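Long-range contacts in calcium-binding EF hand family protein (Arabidopsis thaliana, PDB 6YIG), which probably serves as a calcium-binding EH-domain adaptor of the endocytic TPLATE complex, seen here as its N-terminal EH domain, which holds calcium and sodium ions: residues V74-S79 with A98-P103; A15-A20 with N66-L71. One frame throughout, in Å; residues are numbered along the deposited sequence.

Contact 1. Residues V74-S79 with A98-P103; sequences VTVAQS and AKIPPP
The ring of Pro103 has the hydroxyl of Thr75 over one face: OG1 stands off-centre toward the N-CA bond, 2.9 Å from Pro103 N, which has no hydrogen to share, and 3.2 Å from Pro103 CB. At the rim, Val74 CG1 reaches the CB and CG side, 3.5 Å from Pro103 CB, while the amide oxygen of Gln78 comes in near CA and CB, OE1 lying 3.4 Å from Pro103 CB. The one hydrogen bond across the contact runs from Thr75 OG1 to Pro101 O, 2.8 Å long. It is not drawn to a lone pair, because the hydroxyl stands above the carbonyl plane, 35° out of it. In Thr75, OG1 is placed beside the backbone N (chi1 -62°), where Leu71 O, one turn earlier, is a second acceptor for its single proton. The Thr75 and Ile100 side chains slide past each other in opposite directions, with Ile100 CG2 3.9 Å from Thr75 CB. Further along, Ile100 CD1 stops 4.2 Å from Val76 CG2, a looser touch. The NH2 of Gln78 is spoken for outside the segments, by Lys104 O and Ser40 O, which helps fix the amide where it crosses Pro103. Putting a valine at Thr75 would keep the bulk but would probably leave Pro101 O without its donor and the proline segment less firmly fixed to the helix. Within the EH domain, away from the metal sites, residues 100-103 fold back after helix 85-93 and run extended, close to polyproline II, along the last turns of helix 64-78. Pro101 to Pro103 have no N-H to offer, so the segment holds on through a carbonyl oxygen and hydrocarbon surface; the threonine hydroxyl supplies the donor, in competition with Leu71 O.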
loop_
_atom_site.group_PDB
_atom_site.type_symbol
_atom_site.label_atom_id
_atom_site.label_comp_id
_atom_site.label_asym_id
_atom_site.label_seq_id
_atom_site.Cartn_x
_atom_site.Cartn_y
_atom_site.Cartn_z
ATOM N N VAL A 74 -2.005 3.646 -2.850
ATOM C CA VAL A 74 -1.569 4.938 -2.323
ATOM C C VAL A 74 -0.988 5.813 -3.430
ATOM O O VAL A 74 -1.295 7.007 -3.517
ATOM C CB VAL A 74 -0.589 4.762 -1.150
ATOM C CG1 VAL A 74 0.123 6.067 -0.834
ATOM C CG2 VAL A 74 -1.322 4.220 0.060
ATOM N N THR A 75 -0.157 5.256 -4.302
ATOM C CA THR A 75 0.339 6.050 -5.421
ATOM C C THR A 75 -0.796 6.592 -6.276
ATOM O O THR A 75 -0.792 7.770 -6.664
ATOM C CB THR A 75 1.287 5.209 -6.273
ATOM O OG1 THR A 75 2.385 4.854 -5.442
ATOM C CG2 THR A 75 1.773 5.983 -7.507
ATOM N N VAL A 76 -1.764 5.744 -6.629
ATOM C CA VAL A 76 -2.884 6.228 -7.434
ATOM C C VAL A 76 -3.602 7.364 -6.714
ATOM O O VAL A 76 -3.925 8.394 -7.317
ATOM C CB VAL A 76 -3.831 5.062 -7.776
ATOM C CG1 VAL A 76 -5.065 5.575 -8.484
ATOM C CG2 VAL A 76 -3.090 4.028 -8.618
ATOM N N ALA A 77 -3.839 7.211 -5.406
ATOM C CA ALA A 77 -4.500 8.283 -4.656
ATOM C C ALA A 77 -3.643 9.542 -4.592
ATOM O O ALA A 77 -4.181 10.662 -4.605
ATOM C CB ALA A 77 -4.856 7.799 -3.254
ATOM N N GLN A 78 -2.319 9.401 -4.498
ATOM C CA GLN A 78 -1.438 10.568 -4.510
ATOM C C GLN A 78 -1.438 11.272 -5.865
ATOM O O GLN A 78 -1.138 12.474 -5.930
ATOM C CB GLN A 78 -0.019 10.159 -4.116
ATOM C CG GLN A 78 0.120 9.765 -2.654
ATOM C CD GLN A 78 1.551 9.428 -2.256
ATOM O OE1 GLN A 78 2.337 8.975 -3.085
ATOM N NE2 GLN A 78 1.880 9.621 -0.985
ATOM N N SER A 79 -1.762 10.556 -6.941
ATOM C CA SER A 79 -1.898 11.169 -8.257
ATOM C C SER A 79 -3.234 11.881 -8.405
ATOM O O SER A 79 -3.519 12.453 -9.468
ATOM C CB SER A 79 -1.717 10.110 -9.348
ATOM O OG SER A 79 -2.936 9.472 -9.665
ATOM N N ALA A 98 1.903 -3.603 -12.485
ATOM C CA ALA A 98 3.345 -3.498 -12.673
ATOM C C ALA A 98 3.771 -2.108 -13.126
ATOM O O ALA A 98 4.943 -1.759 -12.984
ATOM C CB ALA A 98 3.816 -4.540 -13.681
ATOM N N LYS A 99 2.858 -1.309 -13.663
ATOM C CA LYS A 99 3.187 0.027 -14.142
ATOM C C LYS A 99 3.058 1.101 -13.069
ATOM O O LYS A 99 3.424 2.249 -13.321
ATOM C CB LYS A 99 2.277 0.395 -15.322
ATOM C CG LYS A 99 2.399 -0.535 -16.516
ATOM C CD LYS A 99 1.362 -0.205 -17.583
ATOM N N ILE A 100 2.560 0.760 -11.889
ATOM C CA ILE A 100 2.281 1.741 -10.847
ATOM C C ILE A 100 3.542 1.938 -10.021
ATOM O O ILE A 100 4.043 0.959 -9.417
ATOM C CB ILE A 100 1.102 1.311 -9.971
ATOM C CG1 ILE A 100 -0.141 1.096 -10.827
ATOM C CG2 ILE A 100 0.875 2.356 -8.868
ATOM C CD1 ILE A 100 -1.318 0.508 -10.035
ATOM N N PRO A 101 4.098 3.148 -9.967
ATOM C CA PRO A 101 5.291 3.404 -9.151
ATOM C C PRO A 101 5.012 3.236 -7.668
ATOM O O PRO A 101 3.860 3.303 -7.217
ATOM C CB PRO A 101 5.638 4.868 -9.462
ATOM C CG PRO A 101 4.890 5.220 -10.680
ATOM C CD PRO A 101 3.669 4.352 -10.713
ATOM N N PRO A 102 6.050 3.043 -6.860
ATOM C CA PRO A 102 5.869 3.125 -5.419
ATOM C C PRO A 102 5.529 4.549 -5.012
ATOM O O PRO A 102 5.922 5.515 -5.689
ATOM C CB PRO A 102 7.233 2.680 -4.861
ATOM C CG PRO A 102 8.182 2.962 -5.930
ATOM C CD PRO A 102 7.454 2.844 -7.249
ATOM N N PRO A 103 4.809 4.722 -3.918
ATOM C CA PRO A 103 4.369 6.054 -3.495
ATOM C C PRO A 103 5.483 6.837 -2.809
ATOM O O PRO A 103 6.601 6.346 -2.598
ATOM C CB PRO A 103 3.221 5.724 -2.530
ATOM C CG PRO A 103 3.668 4.411 -1.899
ATOM C CD PRO A 103 4.312 3.660 -3.013
#

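Contact 2. Residues A15-A20 with N66-L71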
loop_
_atom_site.group_PDB
_atom_site.type_symbol
_atom_site.label_atom_id
_atom_site.label_comp_id
_atom_site.label_asym_id
_atom_site.label_seq_id
_atom_site.Cartn_x
_atom_site.Cartn_y
_atom_site.Cartn_z
ATOM N N ALA A 15 11.761 -1.942 0.347
ATOM C CA ALA A 15 12.287 -1.053 1.370
ATOM C C ALA A 15 11.165 -0.514 2.244
ATOM O O ALA A 15 11.307 -0.430 3.465
ATOM C CB ALA A 15 13.056 0.092 0.716
ATOM N N TYR A 16 10.036 -0.156 1.633
ATOM C CA TYR A 16 8.901 0.319 2.411
ATOM C C TYR A 16 8.334 -0.791 3.293
ATOM O O TYR A 16 7.936 -0.543 4.426
ATOM C CB TYR A 16 7.810 0.857 1.485
ATOM C CG TYR A 16 7.995 2.257 0.956
ATOM C CD1 TYR A 16 8.609 3.249 1.708
ATOM C CD2 TYR A 16 7.511 2.606 -0.284
ATOM C CE1 TYR A 16 8.739 4.557 1.230
ATOM C CE2 TYR A 16 7.650 3.898 -0.788
ATOM C CZ TYR A 16 8.261 4.877 -0.019
ATOM O OH TYR A 16 8.420 6.177 -0.461
ATOM N N PHE A 17 8.239 -2.017 2.768
ATOM C CA PHE A 17 7.751 -3.148 3.557
ATOM C C PHE A 17 8.618 -3.354 4.794
ATOM O O PHE A 17 8.106 -3.540 5.903
ATOM C CB PHE A 17 7.728 -4.388 2.637
ATOM C CG PHE A 17 7.144 -5.648 3.239
ATOM C CD1 PHE A 17 5.857 -5.688 3.722
ATOM C CD2 PHE A 17 7.868 -6.826 3.192
ATOM C CE1 PHE A 17 5.320 -6.840 4.232
ATOM C CE2 PHE A 17 7.337 -7.997 3.697
ATOM C CZ PHE A 17 6.047 -7.996 4.237
ATOM N N LYS A 18 9.942 -3.315 4.617
ATOM C CA LYS A 18 10.853 -3.485 5.746
ATOM C C LYS A 18 10.724 -2.339 6.742
ATOM O O LYS A 18 10.767 -2.566 7.955
ATOM C CB LYS A 18 12.293 -3.602 5.234
ATOM C CG LYS A 18 12.626 -4.928 4.555
ATOM C CD LYS A 18 14.027 -4.887 3.930
ATOM N N ARG A 19 10.508 -1.102 6.264
ATOM C CA ARG A 19 10.333 0.006 7.195
ATOM C C ARG A 19 9.006 -0.099 7.950
ATOM O O ARG A 19 8.921 0.255 9.129
ATOM C CB ARG A 19 10.397 1.361 6.486
ATOM C CG ARG A 19 10.421 2.566 7.483
ATOM C CD ARG A 19 11.748 2.672 8.267
ATOM N NE ARG A 19 11.692 3.640 9.369
ATOM N N ALA A 20 7.957 -0.559 7.274
ATOM C CA ALA A 20 6.648 -0.629 7.906
ATOM C C ALA A 20 6.552 -1.764 8.917
ATOM O O ALA A 20 5.766 -1.679 9.864
ATOM C CB ALA A 20 5.575 -0.806 6.830
ATOM N N ASN A 66 -0.053 -8.068 -0.406
ATOM C CA ASN A 66 -1.136 -7.169 -0.001
ATOM C C ASN A 66 -0.599 -5.764 0.272
ATOM O O ASN A 66 -1.256 -4.747 -0.020
ATOM C CB ASN A 66 -1.816 -7.636 1.299
ATOM C CG ASN A 66 -2.423 -9.027 1.264
ATOM O OD1 ASN A 66 -2.484 -9.677 2.322
ATOM N ND2 ASN A 66 -2.943 -9.461 0.120
ATOM N N PHE A 67 0.545 -5.692 0.951
ATOM C CA PHE A 67 1.124 -4.404 1.287
ATOM C C PHE A 67 1.623 -3.694 0.043
ATOM O O PHE A 67 1.425 -2.481 -0.103
ATOM C CB PHE A 67 2.252 -4.551 2.305
ATOM C CG PHE A 67 2.817 -3.237 2.764
ATOM C CD1 PHE A 67 2.071 -2.387 3.548
ATOM C CD2 PHE A 67 4.078 -2.841 2.385
ATOM C CE1 PHE A 67 2.599 -1.154 3.956
ATOM C CE2 PHE A 67 4.604 -1.619 2.787
ATOM C CZ PHE A 67 3.868 -0.794 3.584
ATOM N N TYR A 68 2.260 -4.425 -0.872
ATOM C CA TYR A 68 2.665 -3.782 -2.115
ATOM C C TYR A 68 1.444 -3.250 -2.853
ATOM O O TYR A 68 1.488 -2.161 -3.439
ATOM C CB TYR A 68 3.449 -4.730 -3.007
ATOM C CG TYR A 68 4.859 -5.116 -2.600
ATOM C CD1 TYR A 68 5.370 -4.872 -1.335
ATOM C CD2 TYR A 68 5.652 -5.789 -3.502
ATOM C CE1 TYR A 68 6.637 -5.297 -0.991
ATOM C CE2 TYR A 68 6.914 -6.208 -3.177
ATOM C CZ TYR A 68 7.408 -5.940 -1.913
ATOM O OH TYR A 68 8.697 -6.378 -1.627
ATOM N N ASN A 69 0.339 -3.998 -2.837
ATOM C CA ASN A 69 -0.876 -3.492 -3.460
ATOM C C ASN A 69 -1.402 -2.254 -2.739
ATOM O O ASN A 69 -1.874 -1.308 -3.382
ATOM C CB ASN A 69 -1.958 -4.564 -3.514
ATOM C CG ASN A 69 -1.707 -5.595 -4.601
ATOM O OD1 ASN A 69 -1.044 -5.325 -5.597
ATOM N ND2 ASN A 69 -2.243 -6.776 -4.414
ATOM N N SER A 70 -1.307 -2.215 -1.407
ATOM C CA SER A 70 -1.731 -0.991 -0.719
ATOM C C SER A 70 -0.836 0.181 -1.097
ATOM O O SER A 70 -1.306 1.317 -1.170
ATOM C CB SER A 70 -1.754 -1.181 0.799
ATOM O OG SER A 70 -0.464 -1.113 1.401
ATOM N N LEU A 71 0.450 -0.070 -1.326
ATOM C CA LEU A 71 1.361 0.983 -1.784
ATOM C C LEU A 71 0.965 1.483 -3.170
ATOM O O LEU A 71 1.001 2.694 -3.445
ATOM C CB LEU A 71 2.798 0.448 -1.798
ATOM C CG LEU A 71 3.446 0.238 -0.420
ATOM C CD1 LEU A 71 4.771 -0.534 -0.614
ATOM C CD2 LEU A 71 3.642 1.522 0.353
#
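Phe17 and Phe67 meet at the heart of this crossing, where Phe67 CD2 comes to the edge of the Phe17 ring, 3.6 Å from Phe17 CD1. Their planes are turned 39° to each other, an oblique pair that is neither a stack nor T-shaped. The Phe67 ring swings away from its own backbone N (chi1 -176°), and this sends it across to the backbone of helix 12-20, with its CE2 3.6 Å from Phe17 CA. Its far end, CZ, lies 3.7 Å from Ala20 CB, where the small side chain makes room for it. Leu71, one turn on, lays CG over one face of the Phe67 ring and sends CD1 to within 3.9 Å of Tyr16 CB. No hydrogen bond crosses here; the side chains meet through carbon, and the Phe67 ring also leans on the backbone around Tyr16 C and Phe17 N. The outer side is thinner. There the partly exposed Tyr68 meets Phe17 by one ring edge alone, Phe17 CB lying in the plane of the tyrosine ring and 3.9 Å from Tyr68 CE1, while its hydroxyl turns to Arg64. The two helix segments pass steeply, at 109°, with their axes 10.4 Å apart, a spacing taken up by the two phenylalanines together with Tyr16, Ala20 and Leu71. Around them, Phe36 of helix 30-37 packs edge-to-face with Phe67 and also meets Tyr16, and Ile28, in the short strand 28-29 of the EF-hand loop, touches Phe17, Ala20 and Phe67, tying the calcium-binding loop to this aromatic core.

How the contacts relate
Helix 64-78 carries both contacts: its middle turns pack on helix 12-20 in contact 2, and its end receives the proline segment in contact 1. Their centres are 12 Å apart, yet they touch. Pro103 O lies 2.8 Å from Tyr16 OH, a probable hydrogen bond that ties the proline segment to helix 12-20, and Pro103 CD rests 3.5 Å from Leu71 O. Contact 2 is the one near the metals, with the Phe17 side chain about 7 Å from the calcium ion and that of Phe67 about 10 Å from the sodium ion. Contact 1 lies away from both sites, where residues 98-103 of the EH domain pack on the end of helix 64-78.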